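Local atomic coordinates of hepatocyte growth factor-regulated tyrosine kinase substrate (PDB entry 1DVP), a protein that is essential for endosome membrane invagination and multivesicular body formation and promotes degradation of active tyrosine kinase receptors, potentially by sorting them into these bodies. Residues A[88-93]-A[104-109]; A[76-81]-A[115-120]; A[7-12]-A[30-35]. All blocks are in the same frame, centred on the assembly; numbering follows the deposited sequence.

Contact 1: A[88-93]-A[104-109]; sequences EMFSSF and QKMLEL
M106 lies between F90 and F93, which sit one turn apart on the neighbouring helix, and it alone from 104-109 meets them. The first interaction is Met-aromatic. SD of M106 stands 3.8 Å from CD2 of F90. It lies 4.5 Å from the centroid of that ring, 37° off the ring normal, so the sulfur looks obliquely over the rim. The methyl follows onto the same ring: M106 CE is 4.1 Å above its plane, offset toward the rim. M106 reaches there because CG is anti to its backbone N (chi1 -170°) and the chain then bends at both chi2 and chi3, turning the thioether across F90 at about a right angle. The second kind is plain apolar contact. M106 CG comes to the edge of the F93 ring, 4.3 Å from CD2, and also lies 3.9 Å from F90 O, so the backbone of helix 84-96 is touched too. Helices 40-51 and 56-72 add to the packing, F90 resting on F44, M51 and L66 and F93 on M51, while M106 also touches L94, further along helix 84-96. The third kind is ionic and stays within 104-109: a salt bridge, K105 NZ to E108 OE1, 2.8 Å, on the syn side but tilted out of the carboxylate plane; K105 has a second acidic partner in E67. The backbones come close at F90 and M106, whose CA atoms are 7.3 Å apart. Helices 84-96 and 100-116, successive and running in roughly opposite directions, meet here as consecutive members of the right-handed helical superhelix that defines the VHS domain.

Contact 2: A[76-81]-A[115-120]; sequences PVHEEV and YAFRSS
H78 and F117 form a buried T-shaped pair in the all-helical VHS superhelix, linking helix 74-81 to the chain just where helix 100-116 ends. F117 presents its edge, H78 its face; the centroids are 4.7 Å apart and the planes stand at 80°. From CB, which points toward 115-120, the H78 side chain sets CG anti to its carbonyl carbon (chi1 -58°), and this carries the imidazole out across the gap. CG is the first ring atom to meet the phenyl, 3.8 Å from F117 CE2. Along one branch ND1 makes the closest approach, 3.4 Å to the same CE2. Along the other, CD2 is 3.9 Å from F117 CZ. At the far side CE1 lies 3.6 Å from F117 CE2, and NE2 is 3.7 Å from CZ. The CE2-CZ edge of the phenyl thus meets all five imidazole atoms. NE2 also has a polar partner, the carbonyl O of V70 on helix 56-72; that hydrogen bond places a proton on NE2 and helps to fix the rotation of the ring whose face the phenyl edge meets. F117 is the first residue to leave helical geometry, and it opens a type I turn closed by S120 N bonding to F117 O at 3.1 Å. Its ring also meets those of F82 and Y123, the latter touching H78 as well, so several aromatic groups gather at this helix end. The leading edge stands over the imidazole: F117 CZ lies 3.6 Å above the plane of the H78 ring, over its centre.

Contact 3: A[7-12]-A[30-35]; sequences CKNLEN and CDEINQ
N9 and E32 each hold CG anti to the carbonyl carbon (chi1 -67° and -59°), and both CB atoms point toward the opposite helix. E32 then stays extended beyond CG, so its carboxylate reaches the full way to the amide of N9. There N9 ND2 donates to E32 OE1 at 2.8 Å, with an N-H...O angle of 154°. The acceptor lies in the amide plane of N9, whereas ND2 arrives from above the carboxylate plane, the two flat groups being steeply inclined to each other. The other oxygen, OE2, accepts from the hydroxyl of S5, so this buried carboxylate is gripped at both ends by residues of the N-terminal region. With an alanine here in place of E32, the N9 amide and the S5 hydroxyl would probably lose their shared carboxylate, and a gap is likely to open between the helices. Beside this hydrogen bond, L10 packs into helices 40-51 and 56-72; I33, from the other segment, does likewise. Beyond it, the D31 carboxylate accepts hydrogen bonds from the backbone N of F173 and T174 of the second subunit, which touches helix 23-34 near its C-terminal end.

All three contacts lie in the VHS domain; contact 3 closes before the other two open. Contact 2 touches both others: V81 CG1 lies 4.1 Å from F90 CE1 of contact 1, and V77 CG2 is 3.9 Å from I33 CG2 of contact 3. Helix 74-81 therefore packs between the two pairs. Contacts 1 and 3 do not meet; their nearest atoms are about 13 Å apart and their centres about 23 Å. Contacts 1 and 2 share helix 100-116, and the chain enclosed by contact 2 includes all of contact 1. All lie away from the two zinc sites, C164/C167/C188/C191 and C180/C183/C210/C213, in the FYVE domain; the second subunit reaches contact 3 alone.

Contact 1: A[88-93]-A[104-109]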
loop_
_atom_site.group_PDB
_atom_site.type_symbol
_atom_site.label_atom_id
_atom_site.label_comp_id
_atom_site.label_asym_id
_atom_site.label_seq_id
_atom_site.Cartn_x
_atom_site.Cartn_y
_atom_site.Cartn_z
ATOM N N GLU A 88 -9.029 -13.178 39.585
ATOM C CA GLU A 88 -8.901 -12.835 40.989
ATOM C C GLU A 88 -7.433 -12.610 41.290
ATOM O O GLU A 88 -7.079 -11.709 42.049
ATOM C CB GLU A 88 -9.482 -13.950 41.842
ATOM C CG GLU A 88 -11.007 -13.943 41.868
ATOM C CD GLU A 88 -11.582 -15.091 42.673
ATOM O OE1 GLU A 88 -11.880 -16.159 42.091
ATOM O OE2 GLU A 88 -11.720 -14.930 43.904
ATOM N N MET A 89 -6.582 -13.425 40.669
ATOM C CA MET A 89 -5.129 -13.304 40.824
ATOM C C MET A 89 -4.737 -11.923 40.297
ATOM O O MET A 89 -3.980 -11.185 40.926
ATOM C CB MET A 89 -4.391 -14.365 39.995
ATOM C CG MET A 89 -3.823 -13.823 38.655
ATOM S SD MET A 89 -2.068 -13.171 38.635
ATOM C CE MET A 89 -1.337 -14.577 37.753
ATOM N N PHE A 90 -5.262 -11.581 39.130
ATOM C CA PHE A 90 -4.939 -10.304 38.553
ATOM C C PHE A 90 -5.247 -9.251 39.571
ATOM O O PHE A 90 -4.527 -8.261 39.726
ATOM C CB PHE A 90 -5.751 -10.095 37.283
ATOM C CG PHE A 90 -5.230 -10.874 36.115
ATOM C CD1 PHE A 90 -6.081 -11.307 35.109
ATOM C CD2 PHE A 90 -3.868 -11.166 36.013
ATOM C CE1 PHE A 90 -5.578 -12.023 34.005
ATOM C CE2 PHE A 90 -3.371 -11.871 34.932
ATOM C CZ PHE A 90 -4.228 -12.301 33.923
ATOM N N SER A 91 -6.317 -9.490 40.304
ATOM C CA SER A 91 -6.722 -8.523 41.293
ATOM C C SER A 91 -5.744 -8.399 42.445
ATOM O O SER A 91 -5.267 -7.293 42.745
ATOM C CB SER A 91 -8.096 -8.863 41.826
ATOM O OG SER A 91 -8.604 -7.709 42.448
ATOM N N SER A 92 -5.440 -9.518 43.095
ATOM C CA SER A 92 -4.520 -9.454 44.220
ATOM C C SER A 92 -3.172 -8.964 43.768
ATOM O O SER A 92 -2.491 -8.251 44.496
ATOM C CB SER A 92 -4.373 -10.810 44.912
ATOM O OG SER A 92 -4.659 -11.888 44.038
ATOM N N PHE A 93 -2.801 -9.335 42.549
ATOM C CA PHE A 93 -1.529 -8.933 41.985
ATOM C C PHE A 93 -1.403 -7.418 41.943
ATOM O O PHE A 93 -0.448 -6.854 42.469
ATOM C CB PHE A 93 -1.387 -9.508 40.569
ATOM C CG PHE A 93 -0.174 -9.008 39.823
ATOM C CD1 PHE A 93 1.094 -9.542 40.070
ATOM C CD2 PHE A 93 -0.298 -7.994 38.877
ATOM C CE1 PHE A 93 2.214 -9.077 39.382
ATOM C CE2 PHE A 93 0.821 -7.523 38.190
ATOM C CZ PHE A 93 2.074 -8.070 38.446
ATOM N N GLN A 104 -1.117 0.207 37.553
ATOM C CA GLN A 104 -1.839 1.005 36.567
ATOM C C GLN A 104 -2.036 0.225 35.265
ATOM O O GLN A 104 -3.118 0.245 34.671
ATOM C CB GLN A 104 -1.093 2.306 36.256
ATOM C CG GLN A 104 -1.297 3.406 37.297
ATOM C CD GLN A 104 -2.702 3.387 37.868
ATOM O OE1 GLN A 104 -2.934 2.779 38.897
ATOM N NE2 GLN A 104 -3.645 4.027 37.189
ATOM N N LYS A 105 -0.994 -0.476 34.839
ATOM C CA LYS A 105 -1.075 -1.231 33.599
ATOM C C LYS A 105 -2.069 -2.369 33.732
ATOM O O LYS A 105 -2.816 -2.662 32.799
ATOM C CB LYS A 105 0.315 -1.761 33.200
ATOM C CG LYS A 105 0.338 -2.541 31.878
ATOM C CD LYS A 105 -0.085 -1.688 30.674
ATOM C CE LYS A 105 -0.213 -2.570 29.414
ATOM N NZ LYS A 105 -0.463 -1.767 28.182
ATOM N N MET A 106 -2.099 -3.003 34.898
ATOM C CA MET A 106 -3.022 -4.116 35.109
ATOM C C MET A 106 -4.472 -3.626 35.143
ATOM O O MET A 106 -5.380 -4.298 34.632
ATOM C CB MET A 106 -2.687 -4.848 36.404
ATOM C CG MET A 106 -3.432 -6.163 36.614
ATOM S SD MET A 106 -3.012 -7.503 35.410
ATOM C CE MET A 106 -4.338 -7.298 34.282
ATOM N N LEU A 107 -4.680 -2.457 35.748
ATOM C CA LEU A 107 -6.001 -1.863 35.860
ATOM C C LEU A 107 -6.512 -1.549 34.464
ATOM O O LEU A 107 -7.665 -1.803 34.144
ATOM C CB LEU A 107 -5.942 -0.593 36.721
ATOM C CG LEU A 107 -6.668 -0.658 38.090
ATOM C CD1 LEU A 107 -6.965 -2.101 38.513
ATOM C CD2 LEU A 107 -5.818 0.073 39.140
ATOM N N GLU A 108 -5.642 -0.992 33.636
ATOM C CA GLU A 108 -5.982 -0.690 32.246
ATOM C C GLU A 108 -6.372 -1.974 31.467
ATOM O O GLU A 108 -7.376 -1.986 30.765
ATOM C CB GLU A 108 -4.773 -0.009 31.574
ATOM C CG GLU A 108 -4.813 0.116 30.035
ATOM C CD GLU A 108 -3.386 0.233 29.442
ATOM O OE1 GLU A 108 -2.993 -0.630 28.631
ATOM O OE2 GLU A 108 -2.650 1.181 29.814
ATOM N N LEU A 109 -5.595 -3.045 31.619
ATOM C CA LEU A 109 -5.845 -4.305 30.910
ATOM C C LEU A 109 -7.178 -4.909 31.332
ATOM O O LEU A 109 -7.965 -5.343 30.500
ATOM C CB LEU A 109 -4.698 -5.313 31.143
ATOM C CG LEU A 109 -3.307 -4.907 30.583
ATOM C CD1 LEU A 109 -2.303 -6.006 30.849
ATOM C CD2 LEU A 109 -3.362 -4.640 29.089
#

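Contact 2: A[76-81]-A[115-120]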
loop_
_atom_site.group_PDB
_atom_site.type_symbol
_atom_site.label_atom_id
_atom_site.label_comp_id
_atom_site.label_asym_id
_atom_site.label_seq_id
_atom_site.Cartn_x
_atom_site.Cartn_y
_atom_site.Cartn_z
ATOM N N PRO A 76 -7.596 -20.028 22.179
ATOM C CA PRO A 76 -6.728 -20.892 22.990
ATOM C C PRO A 76 -6.128 -20.150 24.215
ATOM O O PRO A 76 -5.997 -20.711 25.313
ATOM C CB PRO A 76 -5.664 -21.332 21.990
ATOM C CG PRO A 76 -6.422 -21.411 20.714
ATOM C CD PRO A 76 -7.258 -20.137 20.752
ATOM N N VAL A 77 -5.785 -18.878 24.008
ATOM C CA VAL A 77 -5.215 -18.066 25.065
ATOM C C VAL A 77 -6.312 -17.490 25.975
ATOM O O VAL A 77 -6.164 -17.460 27.185
ATOM C CB VAL A 77 -4.326 -16.928 24.449
ATOM C CG1 VAL A 77 -4.047 -15.834 25.460
ATOM C CG2 VAL A 77 -3.015 -17.533 23.954
ATOM N N HIS A 78 -7.412 -17.051 25.385
ATOM C CA HIS A 78 -8.508 -16.472 26.152
ATOM C C HIS A 78 -9.049 -17.436 27.195
ATOM O O HIS A 78 -9.358 -17.056 28.317
ATOM C CB HIS A 78 -9.627 -16.041 25.204
ATOM C CG HIS A 78 -9.184 -15.044 24.170
ATOM N ND1 HIS A 78 -9.946 -14.725 23.066
ATOM C CD2 HIS A 78 -8.068 -14.278 24.093
ATOM C CE1 HIS A 78 -9.316 -13.805 22.355
ATOM N NE2 HIS A 78 -8.178 -13.516 22.959
ATOM N N GLU A 79 -9.138 -18.698 26.825
ATOM C CA GLU A 79 -9.657 -19.695 27.741
ATOM C C GLU A 79 -8.672 -20.019 28.845
ATOM O O GLU A 79 -9.079 -20.265 29.981
ATOM C CB GLU A 79 -10.032 -20.943 26.954
ATOM C CG GLU A 79 -11.215 -20.681 26.055
ATOM C CD GLU A 79 -11.301 -21.631 24.883
ATOM O OE1 GLU A 79 -12.164 -21.389 24.012
ATOM O OE2 GLU A 79 -10.514 -22.608 24.822
ATOM N N GLU A 80 -7.386 -20.002 28.520
ATOM C CA GLU A 80 -6.358 -20.287 29.503
ATOM C C GLU A 80 -6.286 -19.160 30.499
ATOM O O GLU A 80 -6.137 -19.390 31.695
ATOM C CB GLU A 80 -4.973 -20.402 28.847
ATOM C CG GLU A 80 -3.825 -20.389 29.871
ATOM C CD GLU A 80 -3.708 -21.695 30.647
ATOM O OE1 GLU A 80 -3.214 -21.695 31.798
ATOM O OE2 GLU A 80 -4.105 -22.739 30.094
ATOM N N VAL A 81 -6.403 -17.941 29.981
ATOM C CA VAL A 81 -6.288 -16.733 30.781
ATOM C C VAL A 81 -7.469 -16.233 31.642
ATOM O O VAL A 81 -7.305 -16.023 32.853
ATOM C CB VAL A 81 -5.830 -15.555 29.874
ATOM C CG1 VAL A 81 -5.878 -14.260 30.634
ATOM C CG2 VAL A 81 -4.417 -15.823 29.337
ATOM N N TYR A 115 -14.224 -4.464 28.293
ATOM C CA TYR A 115 -14.938 -3.988 27.112
ATOM C C TYR A 115 -14.719 -4.837 25.858
ATOM O O TYR A 115 -15.632 -4.977 25.018
ATOM C CB TYR A 115 -14.588 -2.543 26.790
ATOM C CG TYR A 115 -15.252 -1.574 27.699
ATOM C CD1 TYR A 115 -14.694 -1.266 28.954
ATOM C CD2 TYR A 115 -16.475 -1.004 27.354
ATOM C CE1 TYR A 115 -15.355 -0.407 29.855
ATOM C CE2 TYR A 115 -17.150 -0.150 28.244
ATOM C CZ TYR A 115 -16.575 0.143 29.496
ATOM O OH TYR A 115 -17.211 1.001 30.365
ATOM N N ALA A 116 -13.518 -5.397 25.719
ATOM C CA ALA A 116 -13.228 -6.232 24.561
ATOM C C ALA A 116 -14.166 -7.453 24.505
ATOM O O ALA A 116 -14.781 -7.720 23.478
ATOM C CB ALA A 116 -11.748 -6.690 24.566
ATOM N N PHE A 117 -14.272 -8.197 25.596
ATOM C CA PHE A 117 -15.147 -9.370 25.595
ATOM C C PHE A 117 -16.548 -9.088 26.135
ATOM O O PHE A 117 -17.215 -10.009 26.625
ATOM C CB PHE A 117 -14.512 -10.508 26.405
ATOM C CG PHE A 117 -13.160 -10.898 25.910
ATOM C CD1 PHE A 117 -12.028 -10.220 26.349
ATOM C CD2 PHE A 117 -13.021 -11.893 24.949
ATOM C CE1 PHE A 117 -10.784 -10.525 25.842
ATOM C CE2 PHE A 117 -11.769 -12.207 24.431
ATOM C CZ PHE A 117 -10.647 -11.515 24.885
ATOM N N ARG A 118 -16.995 -7.836 26.025
ATOM C CA ARG A 118 -18.293 -7.442 26.544
ATOM C C ARG A 118 -19.478 -8.238 25.987
ATOM O O ARG A 118 -20.446 -8.486 26.716
ATOM C CB ARG A 118 -18.538 -5.934 26.346
ATOM C CG ARG A 118 -18.831 -5.483 24.929
ATOM C CD ARG A 118 -18.923 -3.945 24.843
ATOM N NE ARG A 118 -19.989 -3.397 25.679
ATOM C CZ ARG A 118 -20.228 -2.094 25.851
ATOM N NH1 ARG A 118 -19.474 -1.182 25.252
ATOM N NH2 ARG A 118 -21.238 -1.701 26.622
ATOM N N SER A 119 -19.392 -8.661 24.728
ATOM C CA SER A 119 -20.474 -9.413 24.084
ATOM C C SER A 119 -20.214 -10.912 23.950
ATOM O O SER A 119 -20.867 -11.611 23.153
ATOM C CB SER A 119 -20.751 -8.827 22.710
ATOM O OG SER A 119 -21.286 -7.521 22.837
ATOM N N SER A 120 -19.258 -11.398 24.730
ATOM C CA SER A 120 -18.874 -12.796 24.727
ATOM C C SER A 120 -19.443 -13.537 25.932
ATOM O O SER A 120 -19.306 -13.090 27.084
ATOM C CB SER A 120 -17.348 -12.923 24.737
ATOM O OG SER A 120 -16.967 -14.271 24.952
#

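Contact 3: A[7-12]-A[30-35]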
loop_
_atom_site.group_PDB
_atom_site.type_symbol
_atom_site.label_atom_id
_atom_site.label_comp_id
_atom_site.label_asym_id
_atom_site.label_seq_id
_atom_site.Cartn_x
_atom_site.Cartn_y
_atom_site.Cartn_z
ATOM N N CYS A 7 11.196 -19.336 25.737
ATOM C CA CYS A 7 11.771 -18.761 26.935
ATOM C C CYS A 7 12.846 -17.716 26.625
ATOM O O CYS A 7 12.933 -16.698 27.300
ATOM C CB CYS A 7 12.280 -19.867 27.878
ATOM S SG CYS A 7 10.899 -20.576 28.876
ATOM N N LYS A 8 13.631 -17.929 25.587
ATOM C CA LYS A 8 14.643 -16.938 25.256
ATOM C C LYS A 8 13.960 -15.653 24.753
ATOM O O LYS A 8 14.430 -14.544 25.004
ATOM C CB LYS A 8 15.608 -17.477 24.187
ATOM C CG LYS A 8 16.539 -16.405 23.577
ATOM C CD LYS A 8 18.001 -16.542 24.066
ATOM C CE LYS A 8 18.833 -15.298 23.754
ATOM N NZ LYS A 8 18.646 -14.863 22.337
ATOM N N ASN A 9 12.860 -15.804 24.023
ATOM C CA ASN A 9 12.163 -14.632 23.526
ATOM C C ASN A 9 11.498 -13.893 24.699
ATOM O O ASN A 9 11.475 -12.684 24.720
ATOM C CB ASN A 9 11.126 -15.020 22.441
ATOM C CG ASN A 9 11.769 -15.565 21.152
ATOM O OD1 ASN A 9 12.788 -15.068 20.676
ATOM N ND2 ASN A 9 11.145 -16.594 20.578
ATOM N N LEU A 10 10.964 -14.619 25.678
ATOM C CA LEU A 10 10.325 -13.959 26.817
ATOM C C LEU A 10 11.397 -13.222 27.664
ATOM O O LEU A 10 11.183 -12.085 28.110
ATOM C CB LEU A 10 9.549 -14.973 27.667
ATOM C CG LEU A 10 8.668 -14.469 28.816
ATOM C CD1 LEU A 10 7.471 -13.582 28.288
ATOM C CD2 LEU A 10 8.134 -15.676 29.577
ATOM N N GLU A 11 12.543 -13.870 27.874
ATOM C CA GLU A 11 13.640 -13.214 28.593
ATOM C C GLU A 11 13.947 -11.896 27.872
ATOM O O GLU A 11 13.977 -10.841 28.482
ATOM C CB GLU A 11 14.910 -14.073 28.580
ATOM C CG GLU A 11 14.883 -15.243 29.489
ATOM C CD GLU A 11 14.985 -14.879 30.953
ATOM O OE1 GLU A 11 14.920 -15.815 31.787
ATOM O OE2 GLU A 11 15.120 -13.685 31.277
ATOM N N ASN A 12 14.180 -11.984 26.570
ATOM C CA ASN A 12 14.461 -10.803 25.754
ATOM C C ASN A 12 13.396 -9.727 25.918
ATOM O O ASN A 12 13.705 -8.593 26.218
ATOM C CB ASN A 12 14.538 -11.154 24.268
ATOM C CG ASN A 12 15.868 -11.802 23.868
ATOM O OD1 ASN A 12 16.850 -11.744 24.602
ATOM N ND2 ASN A 12 15.897 -12.407 22.687
ATOM N N CYS A 30 3.963 -14.490 19.969
ATOM C CA CYS A 30 2.615 -14.714 19.433
ATOM C C CYS A 30 2.601 -15.809 18.371
ATOM O O CYS A 30 1.750 -16.677 18.407
ATOM C CB CYS A 30 2.061 -13.411 18.864
ATOM S SG CYS A 30 1.846 -12.194 20.163
ATOM N N ASP A 31 3.528 -15.769 17.418
ATOM C CA ASP A 31 3.613 -16.824 16.397
ATOM C C ASP A 31 3.870 -18.217 17.023
ATOM O O ASP A 31 3.240 -19.217 16.633
ATOM C CB ASP A 31 4.733 -16.499 15.392
ATOM C CG ASP A 31 4.311 -15.421 14.374
ATOM O OD1 ASP A 31 3.084 -15.257 14.161
ATOM O OD2 ASP A 31 5.204 -14.774 13.798
ATOM N N GLU A 32 4.810 -18.292 17.985
ATOM C CA GLU A 32 5.114 -19.590 18.620
ATOM C C GLU A 32 3.858 -20.191 19.247
ATOM O O GLU A 32 3.670 -21.394 19.177
ATOM C CB GLU A 32 6.240 -19.477 19.675
ATOM C CG GLU A 32 7.542 -18.934 19.077
ATOM C CD GLU A 32 8.703 -18.668 20.060
ATOM O OE1 GLU A 32 8.618 -17.777 20.950
ATOM O OE2 GLU A 32 9.737 -19.351 19.894
ATOM N N ILE A 33 2.981 -19.372 19.822
ATOM C CA ILE A 33 1.769 -19.908 20.426
ATOM C C ILE A 33 0.776 -20.326 19.335
ATOM O O ILE A 33 0.205 -21.439 19.353
ATOM C CB ILE A 33 1.113 -18.868 21.360
ATOM C CG1 ILE A 33 2.058 -18.562 22.527
ATOM C CG2 ILE A 33 -0.239 -19.375 21.849
ATOM C CD1 ILE A 33 1.485 -17.482 23.533
ATOM N N ASN A 34 0.601 -19.437 18.369
ATOM C CA ASN A 34 -0.306 -19.672 17.253
ATOM C C ASN A 34 0.095 -20.931 16.476
ATOM O O ASN A 34 -0.762 -21.689 16.054
ATOM C CB ASN A 34 -0.317 -18.438 16.339
ATOM C CG ASN A 34 -1.078 -17.230 16.958
ATOM O OD1 ASN A 34 -0.870 -16.102 16.540
ATOM N ND2 ASN A 34 -1.955 -17.481 17.928
ATOM N N GLN A 35 1.401 -21.167 16.321
ATOM C CA GLN A 35 1.859 -22.345 15.586
ATOM C C GLN A 35 2.028 -23.629 16.431
ATOM O O GLN A 35 2.483 -24.644 15.938
ATOM C CB GLN A 35 3.154 -22.013 14.829
ATOM C CG GLN A 35 2.906 -21.076 13.632
ATOM C CD GLN A 35 4.181 -20.656 12.884
ATOM O OE1 GLN A 35 5.141 -20.145 13.492
ATOM N NE2 GLN A 35 4.185 -20.852 11.539
#